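Local atomic coordinates of chloramphenicol acetyltransferase (Bacteroides thetaiotaomicron, PDB entry 2I9D), a protein that probably transfers an acetyl group to a hydroxyl of chloramphenicol, as the acetyltransferases of its family do. Residues S168-P173 and A192-H197; F25-L30 and G162-R167; F101-P106 and R119-A124. All blocks are in the same frame, centred on the assembly; numbering follows the deposited sequence.

Interaction 1. Residues S168-P173 and A192-H197; sequences SGNNYP and AMTIHH
Asn170 and the backbone of Thr194 are joined through one water, which accepts from Asn170 ND2 at 2.8 Å and donates to two backbone carbonyls, Tyr172 O in the loop and Thr194 O at 3.0 Å on the strand. Asn170 is held at both ends of its amide, since ND2 also donates to Thr163 O and OD1 accepts from Glu165 N; those two bonds would limit its rotation. Thr194 turns its hydroxyl to Ser31 OG, and with CG2 anti to its backbone N (chi1 -64° for OG1) presents that methyl to Asn170 ND2 at 4.1 Å, the two side chains crossing at about a right angle.

A direct approach is made by the His196 ring. Ser168 O lies in the ring plane at its edge, 3.0 Å from His196 CD2, while His196 ND1 accepts from Gly198 N. CG of His196 stands anti to the backbone N (chi1 -167°), which carries the ring across to the loop. The backbone angles of Gly169 suit glycine, and a CB there would come up tight against His196 CD2.

The strand 186-196 is an inner strand of the mixed sheet, between 29-37 and 174-183, and it delivers His197, the predicted proton acceptor, just past its end. This is consistent with the place of the catalytic histidine in the CoA-dependent acyltransferase fold of the chloramphenicol acetyltransferases.

Apolar and weakly polar packing joins Pro173 to the strand. Pro173 CA makes a C-H...O contact with Thr194 O at 3.4 Å, and Pro173 CB rests on Ile195 CG2 at 4.1 Å. Pro173 leads into strand 174-183, whose Leu174 is backbone-bonded to Thr194.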
# COMPACT_ATOMS: atom_id res chain seq x y z
N SER A 168 -11.46 -11.65 -10.18
CA SER A 168 -12.59 -10.77 -9.84
C SER A 168 -12.41 -10.07 -8.50
O SER A 168 -13.24 -9.23 -8.11
CB SER A 168 -13.91 -11.58 -9.83
OG SER A 168 -13.89 -12.61 -8.85
N GLY A 169 -11.34 -10.43 -7.79
CA GLY A 169 -11.00 -9.81 -6.51
C GLY A 169 -11.30 -10.69 -5.30
O GLY A 169 -11.90 -11.76 -5.44
N ASN A 170 -10.92 -10.25 -4.11
CA ASN A 170 -11.29 -10.99 -2.89
C ASN A 170 -12.80 -11.11 -2.72
O ASN A 170 -13.54 -10.24 -3.18
CB ASN A 170 -10.71 -10.29 -1.65
CG ASN A 170 -9.21 -10.20 -1.71
OD1 ASN A 170 -8.55 -11.09 -2.21
ND2 ASN A 170 -8.65 -9.12 -1.17
N ASN A 171 -13.25 -12.15 -2.03
CA ASN A 171 -14.69 -12.33 -1.75
C ASN A 171 -15.32 -11.20 -0.94
O ASN A 171 -16.48 -10.85 -1.17
CB ASN A 171 -14.95 -13.68 -1.07
CG ASN A 171 -14.52 -14.83 -1.93
OD1 ASN A 171 -14.70 -14.81 -3.15
ND2 ASN A 171 -13.90 -15.84 -1.32
N TYR A 172 -14.55 -10.62 -0.01
CA TYR A 172 -15.00 -9.47 0.80
C TYR A 172 -13.83 -8.50 1.14
O TYR A 172 -12.67 -8.82 0.94
CB TYR A 172 -15.73 -9.93 2.08
CG TYR A 172 -15.12 -11.17 2.68
CD1 TYR A 172 -14.00 -11.09 3.52
CD2 TYR A 172 -15.65 -12.42 2.38
CE1 TYR A 172 -13.43 -12.24 4.06
CE2 TYR A 172 -15.08 -13.58 2.90
CZ TYR A 172 -13.98 -13.49 3.75
OH TYR A 172 -13.42 -14.65 4.25
N PRO A 173 -14.16 -7.27 1.57
CA PRO A 173 -13.17 -6.29 2.07
C PRO A 173 -12.29 -6.82 3.20
O PRO A 173 -12.77 -7.47 4.11
CB PRO A 173 -14.03 -5.11 2.55
CG PRO A 173 -15.26 -5.20 1.70
CD PRO A 173 -15.52 -6.69 1.53
N ALA A 192 -6.04 0.45 7.20
CA ALA A 192 -5.85 0.12 5.81
C ALA A 192 -7.05 -0.73 5.36
O ALA A 192 -7.69 -1.41 6.18
CB ALA A 192 -4.56 -0.67 5.64
N MSE A 193 -7.36 -0.67 4.07
CA MSE A 193 -8.39 -1.52 3.52
C MSE A 193 -8.23 -1.77 2.03
O MSE A 193 -7.67 -0.97 1.30
CB MSE A 193 -9.79 -0.98 3.85
CG MSE A 193 -10.14 0.34 3.20
SE MSE A 193 -11.87 1.12 3.82
CE MSE A 193 -12.98 -0.54 3.89
N THR A 194 -8.74 -2.92 1.59
CA THR A 194 -8.73 -3.34 0.20
C THR A 194 -10.17 -3.61 -0.25
O THR A 194 -10.88 -4.43 0.32
CB THR A 194 -7.81 -4.55 0.02
OG1 THR A 194 -6.50 -4.13 0.33
CG2 THR A 194 -7.82 -5.11 -1.42
N ILE A 195 -10.61 -2.87 -1.26
CA ILE A 195 -11.99 -2.96 -1.71
C ILE A 195 -12.02 -3.21 -3.22
O ILE A 195 -10.98 -3.14 -3.86
CB ILE A 195 -12.89 -1.72 -1.23
CG1 ILE A 195 -12.25 -0.34 -1.55
CG2 ILE A 195 -13.20 -1.82 0.29
CD1 ILE A 195 -12.02 -0.04 -3.03
N HIS A 196 -13.19 -3.56 -3.76
CA HIS A 196 -13.34 -3.72 -5.20
C HIS A 196 -13.75 -2.36 -5.76
O HIS A 196 -14.75 -1.81 -5.33
CB HIS A 196 -14.42 -4.76 -5.50
CG HIS A 196 -14.45 -5.23 -6.91
ND1 HIS A 196 -14.80 -4.41 -7.96
CD2 HIS A 196 -14.20 -6.45 -7.45
CE1 HIS A 196 -14.73 -5.09 -9.09
NE2 HIS A 196 -14.39 -6.33 -8.80
N HIS A 197 -12.98 -1.81 -6.70
CA HIS A 197 -13.27 -0.48 -7.23
C HIS A 197 -14.62 -0.41 -8.00
O HIS A 197 -15.18 0.69 -8.20
CB HIS A 197 -12.13 -0.01 -8.14
CG HIS A 197 -12.00 1.48 -8.25
ND1 HIS A 197 -13.07 2.34 -8.11
CD2 HIS A 197 -10.92 2.26 -8.52
CE1 HIS A 197 -12.65 3.59 -8.26
NE2 HIS A 197 -11.35 3.57 -8.51
O HOH W 1 -10.66 -7.32 -0.32

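Interaction 2. Residues F25-L30 and G162-R167; sequences FQNPQL and GTQEKR
Gln164 NE2 gives both of its N-H groups to backbone carbonyls. One goes to Gln26 O at 2.9 Å, nearly straight at 171° and lying in both the carbonyl plane and the Gln164 amide plane; the other goes to Lys166 O, which it meets from above the carbonyl plane. These two bonds fix the rotation of the amide, with Gln164 OE1 3.4 Å from Asn27 CB. Gln29 NE2 lies 3.5 Å from Gln164 CG and makes a weak hydrogen bond to Thr163 O, while its OE1 accepts from Asn170 N. Replacing Gln164 by an alanine would probably leave Gln26 O and Lys166 O without this donor and open a gap beside Asn27 and Gln29. Asn27 OD1 accepts from Gln29 N at 3.0 Å, an Asx turn. Arg167, extended from CG to NE, lays one guanidinium face over Gln26 CA, 3.5 Å above the plane, and gives NH2 to His24 O. A water donates to both Phe25 O and Arg167 O. The contact lies at the trimer interface, where Gln26 NE2 reaches Gln26 O of the second subunit; the 25-30 segment runs into strand 29-37, outermost in this chain's sheet, beside strand 186-196.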
# COMPACT_ATOMS: atom_id res chain seq x y z
N PHE A 25 -10.67 -6.46 -15.55
CA PHE A 25 -9.38 -6.10 -14.96
C PHE A 25 -8.69 -7.28 -14.29
O PHE A 25 -9.33 -8.04 -13.55
CB PHE A 25 -9.60 -5.00 -13.91
CG PHE A 25 -9.58 -3.60 -14.49
CD1 PHE A 25 -10.30 -3.29 -15.66
CD2 PHE A 25 -8.86 -2.59 -13.85
CE1 PHE A 25 -10.30 -2.01 -16.17
CE2 PHE A 25 -8.83 -1.29 -14.37
CZ PHE A 25 -9.56 -0.99 -15.54
N GLN A 26 -7.39 -7.42 -14.56
CA GLN A 26 -6.50 -8.27 -13.78
C GLN A 26 -6.60 -8.03 -12.25
O GLN A 26 -6.71 -8.97 -11.45
CB GLN A 26 -5.04 -8.16 -14.27
CG GLN A 26 -4.04 -8.97 -13.39
CD GLN A 26 -2.65 -9.18 -14.03
OE1 GLN A 26 -2.54 -9.42 -15.24
NE2 GLN A 26 -1.60 -9.10 -13.22
N ASN A 27 -6.58 -6.77 -11.85
CA ASN A 27 -6.74 -6.40 -10.46
C ASN A 27 -7.69 -5.21 -10.37
O ASN A 27 -7.29 -4.09 -10.65
CB ASN A 27 -5.35 -6.09 -9.86
CG ASN A 27 -5.45 -5.44 -8.52
OD1 ASN A 27 -6.48 -5.52 -7.85
ND2 ASN A 27 -4.40 -4.76 -8.12
N PRO A 28 -8.97 -5.46 -10.03
CA PRO A 28 -10.03 -4.43 -9.86
C PRO A 28 -10.07 -3.79 -8.47
O PRO A 28 -10.99 -3.04 -8.18
CB PRO A 28 -11.31 -5.24 -10.04
CG PRO A 28 -10.98 -6.56 -9.43
CD PRO A 28 -9.52 -6.82 -9.80
N GLN A 29 -9.06 -4.07 -7.65
CA GLN A 29 -9.11 -3.69 -6.24
C GLN A 29 -8.32 -2.45 -6.02
O GLN A 29 -7.33 -2.18 -6.70
CB GLN A 29 -8.50 -4.78 -5.36
CG GLN A 29 -9.15 -6.15 -5.54
CD GLN A 29 -8.70 -7.17 -4.53
OE1 GLN A 29 -9.50 -7.94 -4.03
NE2 GLN A 29 -7.40 -7.17 -4.22
N LEU A 30 -8.72 -1.69 -5.02
CA LEU A 30 -7.75 -0.74 -4.52
C LEU A 30 -7.50 -0.86 -3.04
O LEU A 30 -8.41 -1.24 -2.29
CB LEU A 30 -8.01 0.69 -5.06
CG LEU A 30 -8.61 1.98 -4.51
CD1 LEU A 30 -8.10 2.36 -3.12
CD2 LEU A 30 -8.10 2.97 -5.53
N GLY A 162 -3.67 -5.27 0.44
CA GLY A 162 -4.21 -6.60 0.55
C GLY A 162 -3.68 -7.57 -0.49
O GLY A 162 -3.19 -7.17 -1.59
N THR A 163 -3.77 -8.85 -0.14
CA THR A 163 -3.66 -9.96 -1.08
C THR A 163 -4.83 -9.94 -2.08
O THR A 163 -5.80 -9.20 -1.93
CB THR A 163 -3.61 -11.32 -0.33
OG1 THR A 163 -4.64 -11.36 0.65
CG2 THR A 163 -2.29 -11.48 0.38
N GLN A 164 -4.74 -10.75 -3.12
CA GLN A 164 -5.82 -10.88 -4.05
C GLN A 164 -6.00 -12.39 -4.39
O GLN A 164 -5.11 -13.01 -4.99
CB GLN A 164 -5.54 -10.02 -5.30
CG GLN A 164 -6.72 -9.89 -6.27
CD GLN A 164 -6.28 -9.41 -7.66
OE1 GLN A 164 -5.21 -8.80 -7.83
NE2 GLN A 164 -7.11 -9.69 -8.67
N GLU A 165 -7.13 -12.97 -4.01
CA GLU A 165 -7.34 -14.39 -4.25
C GLU A 165 -7.46 -14.78 -5.73
O GLU A 165 -6.81 -15.72 -6.21
CB GLU A 165 -8.55 -14.92 -3.47
CG GLU A 165 -8.89 -16.37 -3.87
CD GLU A 165 -9.95 -17.03 -3.00
OE1 GLU A 165 -10.44 -16.38 -2.06
OE2 GLU A 165 -10.28 -18.22 -3.27
N LYS A 166 -8.30 -14.04 -6.44
CA LYS A 166 -8.72 -14.36 -7.78
C LYS A 166 -8.85 -13.08 -8.61
O LYS A 166 -8.78 -11.99 -8.07
CB LYS A 166 -10.06 -15.15 -7.76
CG LYS A 166 -11.18 -14.47 -7.05
CD LYS A 166 -12.36 -15.41 -6.83
CE LYS A 166 -12.36 -15.95 -5.45
NZ LYS A 166 -13.64 -16.62 -5.08
N ARG A 167 -9.03 -13.24 -9.92
CA ARG A 167 -9.16 -12.14 -10.86
C ARG A 167 -10.29 -11.15 -10.58
O ARG A 167 -10.09 -9.95 -10.71
CB ARG A 167 -9.23 -12.67 -12.29
CG ARG A 167 -8.75 -11.67 -13.31
CD ARG A 167 -9.15 -12.05 -14.72
NE ARG A 167 -8.82 -10.96 -15.65
CZ ARG A 167 -7.61 -10.72 -16.16
NH1 ARG A 167 -6.57 -11.47 -15.82
NH2 ARG A 167 -7.43 -9.71 -17.02
O HOH W 2 -11.68 -8.32 -12.37
O HOH W 3 -4.52 -6.26 -3.96

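Interaction 3. Residues F101-P106 and R119-A124; sequences FTTRFP and RLIIDA
Ile121 of the helix meets four consecutive residues of the strand end, Thr103 to Pro106, and can be followed outward from its backbone. Its CB lies 4.0 Å from Phe105 CE1. There the side chain forks. The CG2 branch comes within 3.7 Å of Phe105 CE1, approaching the ring obliquely, and within 3.8 Å of Thr103 CG2, so this one methyl fills the space between two strand residues. The other branch sets CG1 anti to the carbonyl carbon (chi1 -73°) and carries CD1 past the ring to the strand's end. Here CD1 sits 3.6 Å from Arg104 O and equally close, 3.6 Å, to Pro106 CD, the two side chains reaching toward each other end-on.

Ile122, the next residue of the helix, comes at Phe105 from another direction. Its CG1 lies near the plane of the ring, at the edge, 3.9 Å from Phe105 CE1, and CD1 follows beside it. Phe105 thus has Ile121 and Ile122 about its CE1 corner, with Ala118 one turn earlier also touching its side chain. Its CG is anti to the carbonyl carbon (chi1 -58°), which swings the ring over to the helix.

No hydrogen bond crosses this contact, which is largely apolar. Arg104 points its CB the other way, and its guanidinium is engaged in salt bridges with Asp87, Asp143 and Glu138. The axes of 101-105 and 119-124 pass 9.2 Å apart at 157°, nearly antiparallel: edge strand 100-105 of the mixed sheet is followed by helix 111-124, which runs back alongside it, packed on one side of the strand, the layered alpha/beta packing of the chloramphenicol acetyltransferase fold.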
# COMPACT_ATOMS: atom_id res chain seq x y z
N PHE A 101 -6.61 -17.32 15.91
CA PHE A 101 -7.71 -18.07 15.36
C PHE A 101 -8.75 -17.07 14.84
O PHE A 101 -9.21 -16.19 15.58
CB PHE A 101 -8.27 -19.03 16.45
CG PHE A 101 -9.47 -19.81 16.03
CD1 PHE A 101 -9.34 -20.94 15.22
CD2 PHE A 101 -10.76 -19.40 16.43
CE1 PHE A 101 -10.47 -21.67 14.81
CE2 PHE A 101 -11.90 -20.13 16.04
CZ PHE A 101 -11.75 -21.26 15.22
N THR A 102 -9.09 -17.19 13.56
CA THR A 102 -10.11 -16.32 12.97
C THR A 102 -11.51 -16.75 13.39
O THR A 102 -11.86 -17.94 13.34
CB THR A 102 -10.02 -16.30 11.44
OG1 THR A 102 -8.69 -15.94 11.06
CG2 THR A 102 -11.02 -15.32 10.81
N THR A 103 -12.33 -15.77 13.77
CA THR A 103 -13.71 -16.03 14.17
C THR A 103 -14.68 -14.91 13.79
O THR A 103 -14.26 -13.80 13.45
CB THR A 103 -13.79 -16.40 15.69
OG1 THR A 103 -15.02 -17.10 15.94
CG2 THR A 103 -13.66 -15.16 16.58
N ARG A 104 -15.97 -15.23 13.84
CA ARG A 104 -17.05 -14.33 13.38
C ARG A 104 -17.72 -13.57 14.54
O ARG A 104 -18.02 -14.15 15.58
CB ARG A 104 -18.10 -15.13 12.60
CG ARG A 104 -19.18 -14.27 11.93
CD ARG A 104 -20.08 -15.13 10.99
NE ARG A 104 -21.19 -14.34 10.47
CZ ARG A 104 -21.75 -14.48 9.26
NH1 ARG A 104 -21.30 -15.39 8.39
NH2 ARG A 104 -22.74 -13.69 8.90
N PHE A 105 -17.97 -12.27 14.32
CA PHE A 105 -18.67 -11.42 15.28
C PHE A 105 -19.89 -10.84 14.59
O PHE A 105 -19.76 -10.18 13.55
CB PHE A 105 -17.77 -10.27 15.82
CG PHE A 105 -16.51 -10.75 16.48
CD1 PHE A 105 -16.48 -10.95 17.87
CD2 PHE A 105 -15.36 -11.02 15.72
CE1 PHE A 105 -15.31 -11.41 18.51
CE2 PHE A 105 -14.20 -11.49 16.35
CZ PHE A 105 -14.16 -11.67 17.74
N PRO A 106 -21.09 -11.10 15.13
CA PRO A 106 -22.29 -10.53 14.49
C PRO A 106 -22.41 -9.03 14.75
O PRO A 106 -22.08 -8.56 15.85
CB PRO A 106 -23.46 -11.29 15.17
CG PRO A 106 -22.91 -11.66 16.55
CD PRO A 106 -21.42 -11.95 16.29
N ARG A 119 -17.45 -10.21 23.52
CA ARG A 119 -16.67 -10.66 24.67
C ARG A 119 -16.86 -12.15 24.94
O ARG A 119 -15.89 -12.86 25.20
CB ARG A 119 -17.06 -9.82 25.89
CG ARG A 119 -15.96 -9.66 26.94
CD ARG A 119 -16.28 -10.51 28.17
NE ARG A 119 -15.67 -9.98 29.39
CZ ARG A 119 -16.22 -9.04 30.17
NH1 ARG A 119 -17.42 -8.52 29.87
NH2 ARG A 119 -15.57 -8.62 31.25
N LEU A 120 -18.10 -12.61 24.86
CA LEU A 120 -18.41 -14.02 25.03
C LEU A 120 -17.75 -14.89 23.95
O LEU A 120 -17.21 -15.96 24.26
CB LEU A 120 -19.95 -14.23 25.04
CG LEU A 120 -20.74 -13.47 26.13
CD1 LEU A 120 -22.26 -13.39 25.82
CD2 LEU A 120 -20.47 -14.00 27.57
N ILE A 121 -17.81 -14.43 22.69
CA ILE A 121 -17.13 -15.09 21.58
C ILE A 121 -15.62 -15.22 21.84
O ILE A 121 -15.05 -16.30 21.67
CB ILE A 121 -17.42 -14.41 20.21
CG1 ILE A 121 -18.84 -14.71 19.74
CG2 ILE A 121 -16.45 -14.88 19.13
CD1 ILE A 121 -19.44 -13.62 18.86
N ILE A 122 -14.98 -14.13 22.27
CA ILE A 122 -13.54 -14.14 22.56
C ILE A 122 -13.13 -15.06 23.73
O ILE A 122 -12.10 -15.75 23.66
CB ILE A 122 -12.98 -12.71 22.74
CG1 ILE A 122 -12.80 -12.06 21.36
CG2 ILE A 122 -11.62 -12.70 23.50
CD1 ILE A 122 -12.61 -10.56 21.41
N ASP A 123 -13.94 -15.04 24.79
CA ASP A 123 -13.76 -15.98 25.91
C ASP A 123 -13.91 -17.45 25.49
O ASP A 123 -13.20 -18.31 26.01
CB ASP A 123 -14.73 -15.65 27.08
CG ASP A 123 -14.38 -14.33 27.78
OD1 ASP A 123 -13.17 -13.92 27.77
OD2 ASP A 123 -15.32 -13.70 28.35
N ALA A 124 -14.81 -17.72 24.54
CA ALA A 124 -15.00 -19.08 24.01
C ALA A 124 -13.96 -19.55 22.97
O ALA A 124 -13.94 -20.73 22.59
CB ALA A 124 -16.42 -19.24 23.44

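In the fold
All three contacts reach the mixed sheet, but interaction 3 lies on the opposite side of the chain's centre from the other two. Interactions 1 and 2 adjoin, their centres about 7 Å apart, at the ends of neighbouring strands 29-37 and 186-196; they share the loop 162-173 and touch through His197 N with Pro28 O. Interaction 3 lies about 23 Å from interaction 1 and 28 Å from interaction 2, centre to centre, at strand 100-105, outermost on the far border. Along the chain it is nested within the loop that interaction 2 closes, and interaction 1 follows. The first two thus frame the predicted catalytic His197 near the subunit interface, while the third packs a peripheral helix.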